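Local coordinates for protein putative sugar isomerase (Parabacteroides distasonis, PDB 3LMZ) that probably acts on a sugar as an isomerase, using a xylose isomerase-like TIM barrel, at residues P116-D119 against K120-E124; M160-V164 against G165-R169. All blocks are in the same frame, centred on the assembly; numbering follows the deposited sequence.

Interaction 1. Residues P116-D119 against K120-E124; sequences PYVD and KKVKE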
loop_
_atom_site.group_PDB
_atom_site.type_symbol
_atom_site.label_atom_id
_atom_site.label_comp_id
_atom_site.label_asym_id
_atom_site.label_seq_id
_atom_site.Cartn_x
_atom_site.Cartn_y
_atom_site.Cartn_z
ATOM N N PRO A 116 -27.135 13.781 27.770
ATOM C CA PRO A 116 -28.552 14.156 27.608
ATOM C C PRO A 116 -28.785 15.322 26.625
ATOM O O PRO A 116 -29.751 15.359 25.855
ATOM C CB PRO A 116 -28.963 14.545 29.030
ATOM C CG PRO A 116 -28.020 13.752 29.912
ATOM C CD PRO A 116 -26.696 13.732 29.188
ATOM N N TYR A 117 -27.874 16.296 26.621
ATOM C CA TYR A 117 -27.987 17.392 25.677
ATOM C C TYR A 117 -27.731 16.952 24.234
ATOM O O TYR A 117 -28.408 17.386 23.301
ATOM C CB TYR A 117 -27.052 18.531 26.105
ATOM C CG TYR A 117 -27.416 19.860 25.458
ATOM C CD1 TYR A 117 -28.500 20.575 25.911
ATOM C CD2 TYR A 117 -26.660 20.410 24.447
ATOM C CE1 TYR A 117 -28.875 21.785 25.367
ATOM C CE2 TYR A 117 -27.023 21.631 23.851
ATOM C CZ TYR A 117 -28.118 22.334 24.365
ATOM O OH TYR A 117 -28.530 23.544 23.796
ATOM N N VAL A 118 -26.750 16.088 24.026
ATOM C CA VAL A 118 -26.559 15.481 22.704
ATOM C C VAL A 118 -27.834 14.767 22.224
ATOM O O VAL A 118 -28.255 14.927 21.087
ATOM C CB VAL A 118 -25.379 14.497 22.703
ATOM C CG1 VAL A 118 -25.285 13.778 21.312
ATOM C CG2 VAL A 118 -24.070 15.240 22.991
ATOM N N ASP A 119 -28.486 14.062 23.137
ATOM C CA ASP A 119 -29.779 13.415 22.875
ATOM C C ASP A 119 -30.824 14.410 22.372
ATOM O O ASP A 119 -31.477 14.219 21.328
ATOM C CB ASP A 119 -30.243 12.640 24.099
ATOM C CG ASP A 119 -31.472 11.814 23.842
ATOM O OD1 ASP A 119 -32.566 12.435 23.668
ATOM O OD2 ASP A 119 -31.388 10.584 23.949
ATOM N N LYS A 120 -30.975 15.524 23.091
ATOM C CA LYS A 120 -31.868 16.614 22.686
ATOM C C LYS A 120 -31.524 17.113 21.277
ATOM O O LYS A 120 -32.409 17.320 20.415
ATOM C CB LYS A 120 -31.745 17.795 23.690
ATOM C CG LYS A 120 -32.706 18.898 23.489
ATOM C CD LYS A 120 -32.389 20.107 24.395
ATOM C CE LYS A 120 -33.365 20.301 25.438
ATOM N NZ LYS A 120 -33.032 21.529 26.236
ATOM N N LYS A 121 -30.226 17.257 20.971
ATOM C CA LYS A 121 -29.803 17.838 19.702
ATOM C C LYS A 121 -29.954 16.852 18.518
ATOM O O LYS A 121 -30.409 17.280 17.448
ATOM C CB LYS A 121 -28.365 18.384 19.821
ATOM C CG LYS A 121 -28.300 19.687 20.650
ATOM C CD LYS A 121 -28.793 20.875 19.805
ATOM C CE LYS A 121 -29.023 22.144 20.572
ATOM N NZ LYS A 121 -29.321 23.284 19.608
ATOM N N VAL A 122 -29.740 15.556 18.748
ATOM C CA VAL A 122 -29.971 14.634 17.667
ATOM C C VAL A 122 -31.455 14.610 17.334
ATOM O O VAL A 122 -31.786 14.455 16.147
ATOM C CB VAL A 122 -29.419 13.162 17.841
ATOM C CG1 VAL A 122 -27.898 13.129 18.005
ATOM C CG2 VAL A 122 -30.041 12.434 18.991
ATOM N N LYS A 123 -32.365 14.812 18.310
ATOM C CA LYS A 123 -33.804 14.893 18.024
ATOM C C LYS A 123 -34.161 16.146 17.232
ATOM O O LYS A 123 -34.974 16.111 16.326
ATOM C CB LYS A 123 -34.575 14.853 19.343
ATOM C CG LYS A 123 -34.571 13.466 19.979
ATOM C CD LYS A 123 -35.251 13.469 21.357
ATOM C CE LYS A 123 -35.613 12.082 21.854
ATOM N NZ LYS A 123 -34.437 11.119 22.044
ATOM N N GLU A 124 -33.538 17.264 17.591
ATOM C CA GLU A 124 -33.801 18.535 16.964
ATOM C C GLU A 124 -33.367 18.537 15.508
ATOM O O GLU A 124 -34.058 19.077 14.622
ATOM C CB GLU A 124 -33.090 19.647 17.740
ATOM C CG GLU A 124 -33.236 20.999 17.103
ATOM C CD GLU A 124 -32.482 22.112 17.776
ATOM O OE1 GLU A 124 -31.739 21.857 18.748
ATOM O OE2 GLU A 124 -32.607 23.281 17.310
HETATM O O HOH W 1 -33.850 9.599 24.604
#
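Pro116 O, Tyr117 O, Val118 O and Asp119 O each accept the amide N-H of the residue four places on, Lys120 to Lys123, in regular alpha-helical i to i+4 hydrogen bonds. The straightest is Lys120 N to Pro116 O, with an N-H...O angle of 163°. Asp119 and Lys123, one turn apart, add a salt bridge, with Lys123 NZ 2.8 Å from Asp119 OD1. The ammonium meets this oxygen on its syn side, 32° out of the carboxylate plane. A bend at the last torsion of Lys123 (chi4 61°) turns NZ back to the carboxylate. Water 1 donates to Asp119 OD2 at 2.7 Å and accepts from Lys123 NZ, so it bridges the same pair. Asp119 OD2 also accepts from Asp155 N, and Lys123 NZ has a second salt bridge to Asp155. With an alanine in place of Asp119, Lys123 would probably lose its mate within the helix and Asp155 N its acceptor. The stretch is part of helix 115-125, the helical crossover of a beta-alpha-beta unit in the TIM barrel, between strands 105-110 and 128-132. Val118 and Val122 lie on its buried face, with their CG1 atoms 4.3 Å apart, and both touch Tyr129 and Ile158. On another side, Lys121 runs alongside the Tyr117 side chain, pointing the same way. Its CE comes 3.5 Å from Tyr117 OH, and its CG sits 4.0 Å from Tyr117 CE2. Lys121 NZ pairs with Glu124 OE1 at 2.9 Å. It also forms a salt bridge with Asp92 of helix 88-101, whose OD1 is hydrogen-bonded to Tyr117 OH.

Interaction 2. Residues M160-V164 against G165-R169; sequences MCLDV and GHDLR
Asp163 accepts the backbone N-H of His166 on its OD1, at 2.9 Å from His166 N. The bond is almost straight, with an N-H...O angle of 177°, but the donor comes from above the carboxylate plane, 47° out of it. Gly165 N lies 3.1 Å from the same Asp163 OD1. The other oxygen, Asp163 OD2, comes 3.3 Å from His166 CD2. The carboxylate and imidazole planes are inclined by 30°. With CG anti to its carbonyl carbon, the His166 side chain turns back to the Asp163 carboxylate and crosses it obliquely. Asp163 O accepts from Asp167 N at 3.0 Å, and Val164 O accepts from Leu168 N at 3.1 Å. Asp167 CB sits against Asp163 O, while Leu162 CD1 reaches Asp167 OD2 at 4.1 Å. Further out, Asp163 OD2 is held by a hydrogen bond from His132 NE2 and a salt bridge to Lys191. Asp167 OD1 accepts from Ala144 N, which ties the first turn of the helix to the start of helix 144-151. Arg169 NH1 gives a weak hydrogen bond to His166 ND1 at 3.2 Å. His166 NE2 is hydrogen-bonded to a bound citrate, which probably came from the crystallisation liquor but may mark a pocket. Asp163 is thus the N-cap of helix 164-169, set where strand 158-163 ends at the C-terminal mouth of the TIM barrel, the end at which enzymes of this fold carry their active sites.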
loop_
_atom_site.group_PDB
_atom_site.type_symbol
_atom_site.label_atom_id
_atom_site.label_comp_id
_atom_site.label_asym_id
_atom_site.label_seq_id
_atom_site.Cartn_x
_atom_site.Cartn_y
_atom_site.Cartn_z
HETATM N N MSE A 160 -21.110 5.241 18.415
HETATM C CA MSE A 160 -19.646 5.281 18.437
HETATM C C MSE A 160 -19.038 5.388 17.054
HETATM O O MSE A 160 -19.605 4.955 16.046
HETATM C CB MSE A 160 -19.042 4.040 19.148
HETATM C CG MSE A 160 -19.163 2.720 18.379
HETATM SE SE MSE A 160 -18.550 1.266 19.463
HETATM C CE MSE A 160 -20.060 1.189 20.632
ATOM N N CYS A 161 -17.847 6.027 17.057
ATOM C CA CYS A 161 -16.816 5.920 16.017
ATOM C C CYS A 161 -15.905 4.826 16.567
ATOM O O CYS A 161 -15.132 5.022 17.536
ATOM C CB CYS A 161 -16.076 7.265 15.807
ATOM S SG CYS A 161 -14.705 6.959 14.711
ATOM N N LEU A 162 -16.103 3.637 15.996
ATOM C CA LEU A 162 -15.366 2.457 16.457
ATOM C C LEU A 162 -13.946 2.626 15.962
ATOM O O LEU A 162 -13.652 2.463 14.781
ATOM C CB LEU A 162 -15.940 1.131 15.959
ATOM C CG LEU A 162 -15.108 -0.107 16.254
ATOM C CD1 LEU A 162 -14.919 -0.313 17.720
ATOM C CD2 LEU A 162 -15.753 -1.280 15.569
ATOM N N ASP A 163 -13.033 2.872 16.890
ATOM C CA ASP A 163 -11.602 3.016 16.562
ATOM C C ASP A 163 -10.978 1.656 16.883
ATOM O O ASP A 163 -10.780 1.270 18.035
ATOM C CB ASP A 163 -10.988 4.154 17.380
ATOM C CG ASP A 163 -9.539 4.463 16.981
ATOM O OD1 ASP A 163 -8.758 3.473 16.894
ATOM O OD2 ASP A 163 -9.286 5.691 16.724
ATOM N N VAL A 164 -10.597 0.946 15.849
ATOM C CA VAL A 164 -10.196 -0.427 16.031
ATOM C C VAL A 164 -8.857 -0.498 16.778
ATOM O O VAL A 164 -8.629 -1.414 17.570
ATOM C CB VAL A 164 -10.148 -1.150 14.702
ATOM C CG1 VAL A 164 -11.544 -1.087 14.034
ATOM C CG2 VAL A 164 -9.011 -0.663 13.710
ATOM N N GLY A 165 -7.993 0.504 16.549
ATOM C CA GLY A 165 -6.685 0.517 17.164
ATOM C C GLY A 165 -6.760 0.820 18.634
ATOM O O GLY A 165 -6.160 0.132 19.484
ATOM N N HIS A 166 -7.479 1.880 18.984
ATOM C CA HIS A 166 -7.653 2.198 20.399
ATOM C C HIS A 166 -8.418 1.116 21.169
ATOM O O HIS A 166 -8.088 0.832 22.331
ATOM C CB HIS A 166 -8.327 3.549 20.579
ATOM C CG HIS A 166 -7.449 4.680 20.195
ATOM N ND1 HIS A 166 -6.088 4.679 20.467
ATOM C CD2 HIS A 166 -7.721 5.859 19.583
ATOM C CE1 HIS A 166 -5.568 5.817 20.035
ATOM N NE2 HIS A 166 -6.529 6.540 19.484
ATOM N N ASP A 167 -9.389 0.493 20.533
ATOM C CA ASP A 167 -10.118 -0.595 21.166
ATOM C C ASP A 167 -9.156 -1.752 21.502
ATOM O O ASP A 167 -9.173 -2.267 22.606
ATOM C CB ASP A 167 -11.265 -1.052 20.250
ATOM C CG ASP A 167 -12.475 -1.653 21.004
ATOM O OD1 ASP A 167 -12.922 -1.104 22.033
ATOM O OD2 ASP A 167 -12.975 -2.656 20.450
ATOM N N LEU A 168 -8.325 -2.148 20.528
ATOM C CA LEU A 168 -7.426 -3.257 20.738
ATOM C C LEU A 168 -6.410 -2.888 21.820
ATOM O O LEU A 168 -6.046 -3.715 22.657
ATOM C CB LEU A 168 -6.751 -3.740 19.473
ATOM C CG LEU A 168 -5.996 -5.098 19.532
ATOM C CD1 LEU A 168 -6.930 -6.297 19.449
ATOM C CD2 LEU A 168 -4.945 -5.224 18.412
ATOM N N ARG A 169 -5.939 -1.636 21.829
ATOM C CA ARG A 169 -4.977 -1.186 22.855
ATOM C C ARG A 169 -5.585 -1.192 24.248
ATOM O O ARG A 169 -4.820 -1.325 25.236
ATOM C CB ARG A 169 -4.433 0.185 22.547
ATOM C CG ARG A 169 -3.481 0.163 21.355
ATOM C CD ARG A 169 -3.009 1.586 20.996
ATOM N NE ARG A 169 -2.318 2.199 22.116
ATOM C CZ ARG A 169 -2.795 3.204 22.865
ATOM N NH1 ARG A 169 -3.949 3.763 22.607
ATOM N NH2 ARG A 169 -2.063 3.664 23.894
#

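In the fold
From the N terminus, strand 105-110 leads into helix 115-125, which holds interaction 1. The chain then returns through strand 128-132 and helix 144-151 to strand 158-163, where interaction 2 begins. Each contact is local and joins adjoining residues, so neither encloses a loop. They follow in series, without nesting or crossing. The centres of interactions 1 and 2 are about 24 Å apart, and the nearest atoms of the two about 10 Å. Interaction 1 belongs to the outer helical layer and ties helix 115-125 to helix 88-101 and the loop before strand 158-163. Interaction 2 lies at the other end of that strand, nearer the chain centre. Strand 158-163 therefore connects the two regions.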